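Local coordinates for protein endo-beta-1,2-glucanase (Talaromyces funiculosus, PDB 6IMV) that hydrolyses beta-1,2-glucans internally, as a fungal endo-acting glycoside hydrolase that binds sophorose, at residues K82-I94 and P113-Y127. Sequence-based numbering, arbitrary orientation.
Sequences KESLQVMLYAHAI and PGIAASIMDTKLQTY
Pro113 packs against the last turn of helix 80-94, its CG 3.5 Å from the carbonyl oxygen of Ala93, in an antiparallel helix pair (137° between their directions) consistent with an (alpha/alpha)-barrel-type glycoside hydrolase fold. The backbones lie 3.9 Å apart between CA of Pro113 and CA of Ile94, and they diverge toward Tyr127. Next along, Ala116 sets its small CB against CB of Ala93 and CB of Tyr90, while its CA lies over one face of the Tyr90 ring. CB of Ala117 touches CD1 of Ile94, and Phe188 of helix 186-210 meets both side chains. Ile119 crosses Tyr90 at about a right angle, CD1 3.3 Å from the phenol OH and CG2 against CE2. That hydroxyl is held by Gln86 NE2, in a nearly straight bond (166°), and by His45. A leucine in place of Tyr90 would probably leave the Gln86 amide and His45 without their shared hydroxyl and open a gap beside Ile119 and Met120. A bend at chi2 (-66°) brings SD of Met120 to the edge of the Tyr90 ring, a Met-aromatic contact, and within 3.8 Å of Val87 CG2; the next bend, at chi3, lays CE beside Val87. Farther along, the interface turns polar. Lys123 is extended through CD and then bends, bringing NZ to Glu83 OE1 (2.8 Å) in a salt bridge and to Gln86 OE1 (2.7 Å), which it meets from above the amide plane. The buried carboxylate of Glu83 is gripped at both oxygens, OE2 by Ser58; the preceding Lys82 touches the bound glucose and pairs with Asp434. Tyr127, with Trp195 and Trp198 edge-to-face against its ring, donates its OH to the anti lone pair of Glu83 OE1 at 2.6 Å.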
ATOM      1  N   LYS A  82      -0.806   6.963   0.845  1.00 11.63           N
ATOM      2  CA  LYS A  82      -1.235   6.699   2.237  1.00 12.02           C
ATOM      3  C   LYS A  82      -2.755   6.900   2.351  1.00 11.73           C
ATOM      4  O   LYS A  82      -3.443   6.156   3.033  1.00 12.10           O
ATOM      5  CB  LYS A  82      -0.491   7.590   3.239  1.00 12.77           C
ATOM      6  CG  LYS A  82       1.028   7.459   3.201  1.00 13.69           C
ATOM      7  CD  LYS A  82       1.712   8.438   2.270  1.00 13.97           C
ATOM      8  CE  LYS A  82       3.132   8.034   1.932  1.00 14.85           C
ATOM      9  NZ  LYS A  82       3.172   6.721   1.238  1.00 15.55           N
ATOM     10  N   GLU A  83      -3.275   7.907   1.653  1.00 11.03           N
ATOM     11  CA  GLU A  83      -4.718   8.111   1.526  1.00 10.94           C
ATOM     12  C   GLU A  83      -5.410   6.821   1.062  1.00 10.62           C
ATOM     13  O   GLU A  83      -6.457   6.483   1.567  1.00 10.89           O
ATOM     14  CB  GLU A  83      -5.012   9.246   0.549  1.00 10.79           C
ATOM     15  CG  GLU A  83      -4.595  10.609   1.059  1.00 10.74           C
ATOM     16  CD  GLU A  83      -5.432  11.147   2.202  1.00 10.85           C
ATOM     17  OE1 GLU A  83      -6.631  11.425   1.976  1.00 10.94           O
ATOM     18  OE2 GLU A  83      -4.881  11.293   3.317  1.00 11.27           O
ATOM     19  N   SER A  84      -4.799   6.113   0.109  1.00 10.63           N
ATOM     20  CA  SER A  84      -5.365   4.888  -0.460  1.00 10.82           C
ATOM     21  C   SER A  84      -5.511   3.810   0.624  1.00 10.78           C
ATOM     22  O   SER A  84      -6.518   3.102   0.638  1.00 11.16           O
ATOM     23  CB  SER A  84      -4.569   4.409  -1.667  1.00 10.63           C
ATOM     24  OG  SER A  84      -3.440   3.659  -1.271  1.00 10.65           O
ATOM     25  N   LEU A  85      -4.553   3.737   1.562  1.00 10.96           N
ATOM     26  CA  LEU A  85      -4.581   2.736   2.633  1.00 11.16           C
ATOM     27  C   LEU A  85      -5.698   3.056   3.637  1.00 11.35           C
ATOM     28  O   LEU A  85      -6.401   2.151   4.092  1.00 11.26           O
ATOM     29  CB  LEU A  85      -3.212   2.649   3.309  1.00 11.41           C
ATOM     30  CG  LEU A  85      -2.089   2.085   2.432  1.00 11.74           C
ATOM     31  CD1 LEU A  85      -0.736   2.214   3.121  1.00 12.09           C
ATOM     32  CD2 LEU A  85      -2.353   0.632   2.057  1.00 11.98           C
ATOM     33  N   GLN A  86      -5.862   4.342   3.951  1.00 11.27           N
ATOM     34  CA  GLN A  86      -6.877   4.823   4.867  1.00 11.34           C
ATOM     35  C   GLN A  86      -8.269   4.608   4.253  1.00 11.57           C
ATOM     36  O   GLN A  86      -9.180   4.103   4.910  1.00 11.72           O
ATOM     37  CB  GLN A  86      -6.605   6.297   5.169  1.00 11.31           C
ATOM     38  CG  GLN A  86      -7.590   6.943   6.129  1.00 11.13           C
ATOM     39  CD  GLN A  86      -7.313   8.418   6.296  1.00 11.03           C
ATOM     40  OE1 GLN A  86      -6.647   9.039   5.473  1.00 10.39           O
ATOM     41  NE2 GLN A  86      -7.837   8.993   7.364  1.00 10.87           N
ATOM     42  N   VAL A  87      -8.414   4.960   2.974  1.00 11.65           N
ATOM     43  CA  VAL A  87      -9.697   4.867   2.284  1.00 11.68           C
ATOM     44  C   VAL A  87     -10.113   3.395   2.155  1.00 12.27           C
ATOM     45  O   VAL A  87     -11.284   3.066   2.388  1.00 12.30           O
ATOM     46  CB  VAL A  87      -9.666   5.614   0.936  1.00 11.03           C
ATOM     47  CG1 VAL A  87     -10.844   5.248   0.040  1.00 10.80           C
ATOM     48  CG2 VAL A  87      -9.617   7.120   1.157  1.00 10.75           C
ATOM     49  N   MET A  88      -9.166   2.517   1.811  1.00 12.81           N
ATOM     50  CA  MET A  88      -9.451   1.083   1.686  1.00 13.58           C
ATOM     51  C   MET A  88      -9.970   0.538   3.025  1.00 13.41           C
ATOM     52  O   MET A  88     -10.937  -0.228   3.055  1.00 13.51           O
ATOM     53  CB  MET A  88      -8.205   0.299   1.248  1.00 14.34           C
ATOM     54  CG  MET A  88      -7.938   0.383  -0.233  1.00 14.95           C
ATOM     55  SD  MET A  88      -6.587  -0.701  -0.776  1.00 17.43           S
ATOM     56  CE  MET A  88      -5.174   0.304  -0.357  1.00 16.94           C
ATOM     57  N   LEU A  89      -9.327   0.931   4.131  1.00 13.28           N
ATOM     58  CA  LEU A  89      -9.756   0.523   5.476  1.00 13.93           C
ATOM     59  C   LEU A  89     -11.200   0.993   5.701  1.00 13.63           C
ATOM     60  O   LEU A  89     -12.033   0.227   6.191  1.00 13.15           O
ATOM     61  CB  LEU A  89      -8.795   1.123   6.503  1.00 14.78           C
ATOM     62  CG  LEU A  89      -8.979   0.765   7.976  1.00 15.67           C
ATOM     63  CD1 LEU A  89     -10.004   1.654   8.647  1.00 16.59           C
ATOM     64  CD2 LEU A  89      -9.316  -0.694   8.201  1.00 16.31           C
ATOM     65  N   TYR A  90     -11.475   2.255   5.343  1.00 13.01           N
ATOM     66  CA  TYR A  90     -12.791   2.856   5.542  1.00 13.09           C
ATOM     67  C   TYR A  90     -13.857   2.182   4.665  1.00 13.29           C
ATOM     68  O   TYR A  90     -15.022   2.145   5.060  1.00 13.66           O
ATOM     69  CB  TYR A  90     -12.757   4.367   5.298  1.00 12.72           C
ATOM     70  CG  TYR A  90     -11.962   5.170   6.293  1.00 12.19           C
ATOM     71  CD1 TYR A  90     -11.661   4.698   7.560  1.00 11.89           C
ATOM     72  CD2 TYR A  90     -11.510   6.432   5.954  1.00 12.29           C
ATOM     73  CE1 TYR A  90     -10.916   5.457   8.450  1.00 12.09           C
ATOM     74  CE2 TYR A  90     -10.772   7.205   6.833  1.00 12.25           C
ATOM     75  CZ  TYR A  90     -10.480   6.721   8.092  1.00 11.87           C
ATOM     76  OH  TYR A  90      -9.745   7.488   8.940  1.00 11.38           O
ATOM     77  N   ALA A  91     -13.467   1.666   3.494  1.00 13.59           N
ATOM     78  CA  ALA A  91     -14.392   0.950   2.621  1.00 14.18           C
ATOM     79  C   ALA A  91     -14.909  -0.298   3.348  1.00 15.30           C
ATOM     80  O   ALA A  91     -16.118  -0.544   3.369  1.00 15.44           O
ATOM     81  CB  ALA A  91     -13.738   0.620   1.302  1.00 14.78           C
ATOM     82  N   HIS A  92     -14.003  -1.042   3.998  1.00 14.63           N
ATOM     83  CA  HIS A  92     -14.391  -2.229   4.762  1.00 14.87           C
ATOM     84  C   HIS A  92     -15.230  -1.829   5.984  1.00 14.81           C
ATOM     85  O   HIS A  92     -16.233  -2.483   6.291  1.00 14.62           O
ATOM     86  CB  HIS A  92     -13.157  -3.051   5.155  1.00 14.72           C
ATOM     87  CG  HIS A  92     -12.497  -3.718   3.994  1.00 14.65           C
ATOM     88  ND1 HIS A  92     -13.094  -4.757   3.302  1.00 14.84           N
ATOM     89  CD2 HIS A  92     -11.305  -3.499   3.396  1.00 14.44           C
ATOM     90  CE1 HIS A  92     -12.291  -5.152   2.334  1.00 14.78           C
ATOM     91  NE2 HIS A  92     -11.188  -4.393   2.367  1.00 14.07           N
ATOM     92  N   ALA A  93     -14.801  -0.770   6.682  1.00 14.57           N
ATOM     93  CA  ALA A  93     -15.451  -0.309   7.901  1.00 15.10           C
ATOM     94  C   ALA A  93     -16.906   0.086   7.611  1.00 15.69           C
ATOM     95  O   ALA A  93     -17.822  -0.338   8.331  1.00 15.87           O
ATOM     96  CB  ALA A  93     -14.689   0.837   8.512  1.00 14.87           C
ATOM     97  N   ILE A  94     -17.123   0.881   6.557  1.00 15.33           N
ATOM     98  CA  ILE A  94     -18.471   1.386   6.264  1.00 16.32           C
ATOM     99  C   ILE A  94     -19.380   0.239   5.786  1.00 16.63           C
ATOM    100  O   ILE A  94     -20.577   0.348   5.913  1.00 17.11           O
ATOM    101  CB  ILE A  94     -18.469   2.559   5.259  1.00 15.88           C
ATOM    102  CG1 ILE A  94     -19.735   3.405   5.434  1.00 16.73           C
ATOM    103  CG2 ILE A  94     -18.296   2.077   3.829  1.00 15.66           C
ATOM    104  CD1 ILE A  94     -19.660   4.770   4.815  1.00 17.01           C
ATOM    105  N   PRO A 113     -18.832   2.039  11.084  1.00 19.44           N
ATOM    106  CA  PRO A 113     -19.312   2.673   9.853  1.00 18.95           C
ATOM    107  C   PRO A 113     -19.459   4.195   9.976  1.00 18.73           C
ATOM    108  O   PRO A 113     -19.059   4.914   9.069  1.00 18.33           O
ATOM    109  CB  PRO A 113     -20.670   2.000   9.591  1.00 18.62           C
ATOM    110  CG  PRO A 113     -20.546   0.663  10.294  1.00 18.66           C
ATOM    111  CD  PRO A 113     -19.732   0.965  11.535  1.00 18.93           C
ATOM    112  N   GLY A 114     -20.018   4.660  11.095  1.00 18.74           N
ATOM    113  CA  GLY A 114     -20.194   6.088  11.367  1.00 18.19           C
ATOM    114  C   GLY A 114     -18.862   6.821  11.441  1.00 18.22           C
ATOM    115  O   GLY A 114     -18.739   7.941  10.946  1.00 16.70           O
ATOM    116  N   ILE A 115     -17.861   6.186  12.062  1.00 17.79           N
ATOM    117  CA  ILE A 115     -16.519   6.764  12.161  1.00 18.16           C
ATOM    118  C   ILE A 115     -15.929   6.928  10.748  1.00 16.96           C
ATOM    119  O   ILE A 115     -15.465   8.019  10.396  1.00 15.76           O
ATOM    120  CB  ILE A 115     -15.604   5.941  13.090  1.00 18.98           C
ATOM    121  CG1 ILE A 115     -16.081   5.995  14.546  1.00 19.49           C
ATOM    122  CG2 ILE A 115     -14.156   6.402  12.966  1.00 18.55           C
ATOM    123  CD1 ILE A 115     -15.480   4.915  15.443  1.00 19.45           C
ATOM    124  N   ALA A 116     -15.976   5.863   9.942  1.00 16.66           N
ATOM    125  CA  ALA A 116     -15.469   5.922   8.567  1.00 17.16           C
ATOM    126  C   ALA A 116     -16.195   7.019   7.767  1.00 17.58           C
ATOM    127  O   ALA A 116     -15.552   7.823   7.075  1.00 16.89           O
ATOM    128  CB  ALA A 116     -15.607   4.574   7.904  1.00 17.66           C
ATOM    129  N   ALA A 117     -17.533   7.060   7.871  1.00 16.91           N
ATOM    130  CA  ALA A 117     -18.354   8.009   7.107  1.00 17.28           C
ATOM    131  C   ALA A 117     -17.988   9.447   7.495  1.00 16.46           C
ATOM    132  O   ALA A 117     -17.805  10.310   6.646  1.00 16.25           O
ATOM    133  CB  ALA A 117     -19.826   7.735   7.326  1.00 17.76           C
ATOM    134  N   SER A 118     -17.867   9.688   8.796  1.00 16.54           N
ATOM    135  CA  SER A 118     -17.574  11.019   9.316  1.00 16.22           C
ATOM    136  C   SER A 118     -16.215  11.533   8.803  1.00 15.52           C
ATOM    137  O   SER A 118     -16.112  12.686   8.342  1.00 15.18           O
ATOM    138  CB  SER A 118     -17.623  11.014  10.801  1.00 15.94           C
ATOM    139  OG  SER A 118     -17.145  12.233  11.304  1.00 16.77           O
ATOM    140  N   ILE A 119     -15.178  10.695   8.886  1.00 14.14           N
ATOM    141  CA  ILE A 119     -13.838  11.107   8.487  1.00 14.29           C
ATOM    142  C   ILE A 119     -13.809  11.336   6.965  1.00 14.14           C
ATOM    143  O   ILE A 119     -13.202  12.292   6.488  1.00 13.84           O
ATOM    144  CB  ILE A 119     -12.764  10.103   8.961  1.00 14.50           C
ATOM    145  CG1 ILE A 119     -12.680  10.047  10.490  1.00 14.90           C
ATOM    146  CG2 ILE A 119     -11.414  10.448   8.351  1.00 14.68           C
ATOM    147  CD1 ILE A 119     -11.966   8.827  11.038  1.00 14.61           C
ATOM    148  N   MET A 120     -14.479  10.467   6.204  1.00 14.18           N
ATOM    149  CA  MET A 120     -14.468  10.566   4.740  1.00 14.69           C
ATOM    150  C   MET A 120     -15.223  11.823   4.275  1.00 15.17           C
ATOM    151  O   MET A 120     -14.887  12.398   3.242  1.00 13.82           O
ATOM    152  CB  MET A 120     -15.072   9.321   4.093  1.00 14.40           C
ATOM    153  CG  MET A 120     -14.125   8.135   4.087  1.00 14.39           C
ATOM    154  SD  MET A 120     -12.676   8.435   3.045  1.00 14.43           S
ATOM    155  CE  MET A 120     -13.351   8.151   1.408  1.00 13.27           C
ATOM    156  N   ASP A 121     -16.212  12.259   5.064  1.00 16.43           N
ATOM    157  CA  ASP A 121     -16.938  13.491   4.798  1.00 17.25           C
ATOM    158  C   ASP A 121     -16.002  14.685   5.005  1.00 15.82           C
ATOM    159  O   ASP A 121     -15.851  15.525   4.130  1.00 16.27           O
ATOM    160  CB  ASP A 121     -18.193  13.581   5.666  1.00 19.42           C
ATOM    161  CG  ASP A 121     -19.074  14.767   5.302  1.00 22.14           C
ATOM    162  OD1 ASP A 121     -18.533  15.859   5.171  1.00 25.03           O
ATOM    163  OD2 ASP A 121     -20.284  14.577   5.121  1.00 27.23           O
ATOM    164  N   THR A 122     -15.363  14.736   6.175  1.00 15.83           N
ATOM    165  CA  THR A 122     -14.385  15.784   6.490  1.00 15.59           C
ATOM    166  C   THR A 122     -13.276  15.795   5.431  1.00 15.08           C
ATOM    167  O   THR A 122     -12.894  16.859   4.950  1.00 14.04           O
ATOM    168  CB  THR A 122     -13.790  15.593   7.891  1.00 16.05           C
ATOM    169  OG1 THR A 122     -14.874  15.493   8.810  1.00 16.77           O
ATOM    170  CG2 THR A 122     -12.878  16.720   8.314  1.00 15.59           C
ATOM    171  N   LYS A 123     -12.779  14.603   5.077  1.00 14.37           N
ATOM    172  CA  LYS A 123     -11.664  14.448   4.123  1.00 13.81           C
ATOM    173  C   LYS A 123     -12.047  15.059   2.774  1.00 14.32           C
ATOM    174  O   LYS A 123     -11.258  15.817   2.216  1.00 13.57           O
ATOM    175  CB  LYS A 123     -11.282  12.975   3.945  1.00 13.41           C
ATOM    176  CG  LYS A 123     -10.204  12.697   2.902  1.00 13.08           C
ATOM    177  CD  LYS A 123     -10.001  11.220   2.613  1.00 12.72           C
ATOM    178  CE  LYS A 123      -9.438  10.434   3.781  1.00 12.49           C
ATOM    179  NZ  LYS A 123      -8.145  10.974   4.253  1.00 12.47           N
ATOM    180  N   LEU A 124     -13.247  14.731   2.270  1.00 14.41           N
ATOM    181  CA  LEU A 124     -13.695  15.215   0.965  1.00 14.96           C
ATOM    182  C   LEU A 124     -13.709  16.750   0.955  1.00 15.04           C
ATOM    183  O   LEU A 124     -13.282  17.364  -0.017  1.00 14.15           O
ATOM    184  CB  LEU A 124     -15.089  14.672   0.637  1.00 15.23           C
ATOM    185  CG  LEU A 124     -15.635  15.108  -0.729  1.00 15.44           C
ATOM    186  CD1 LEU A 124     -14.645  14.795  -1.853  1.00 15.91           C
ATOM    187  CD2 LEU A 124     -16.968  14.456  -1.017  1.00 15.68           C
ATOM    188  N   GLN A 125     -14.222  17.350   2.036  1.00 15.57           N
ATOM    189  CA  GLN A 125     -14.260  18.813   2.168  1.00 16.08           C
ATOM    190  C   GLN A 125     -12.843  19.378   1.940  1.00 14.97           C
ATOM    191  O   GLN A 125     -12.667  20.328   1.186  1.00 13.70           O
ATOM    192  CB  GLN A 125     -14.844  19.228   3.521  1.00 17.54           C
ATOM    193  CG  GLN A 125     -16.324  18.905   3.660  1.00 19.42           C
ATOM    194  CD  GLN A 125     -16.903  19.298   4.997  1.00 20.97           C
ATOM    195  OE1 GLN A 125     -16.708  20.404   5.484  1.00 24.09           O
ATOM    196  NE2 GLN A 125     -17.647  18.386   5.598  1.00 23.42           N
ATOM    197  N   THR A 126     -11.837  18.751   2.566  1.00 14.30           N
ATOM    198  CA  THR A 126     -10.443  19.176   2.474  1.00 14.09           C
ATOM    199  C   THR A 126      -9.912  19.017   1.041  1.00 14.37           C
ATOM    200  O   THR A 126      -9.230  19.926   0.524  1.00 14.81           O
ATOM    201  CB  THR A 126      -9.573  18.413   3.474  1.00 14.49           C
ATOM    202  OG1 THR A 126     -10.170  18.571   4.768  1.00 13.83           O
ATOM    203  CG2 THR A 126      -8.139  18.892   3.473  1.00 14.56           C
ATOM    204  N   TYR A 127     -10.212  17.874   0.405  1.00 13.28           N
ATOM    205  CA  TYR A 127      -9.851  17.617  -0.993  1.00 13.37           C
ATOM    206  C   TYR A 127     -10.374  18.753  -1.883  1.00 13.90           C
ATOM    207  O   TYR A 127      -9.669  19.213  -2.773  1.00 13.33           O
ATOM    208  CB  TYR A 127     -10.431  16.289  -1.494  1.00 12.76           C
ATOM    209  CG  TYR A 127      -9.655  15.026  -1.190  1.00 12.29           C
ATOM    210  CD1 TYR A 127      -9.002  14.826   0.021  1.00 12.30           C
ATOM    211  CD2 TYR A 127      -9.653  13.980  -2.099  1.00 12.11           C
ATOM    212  CE1 TYR A 127      -8.328  13.641   0.289  1.00 12.43           C
ATOM    213  CE2 TYR A 127      -8.987  12.790  -1.849  1.00 12.22           C
ATOM    214  CZ  TYR A 127      -8.324  12.617  -0.648  1.00 12.20           C
ATOM    215  OH  TYR A 127      -7.680  11.439  -0.418  1.00 12.23           O
TER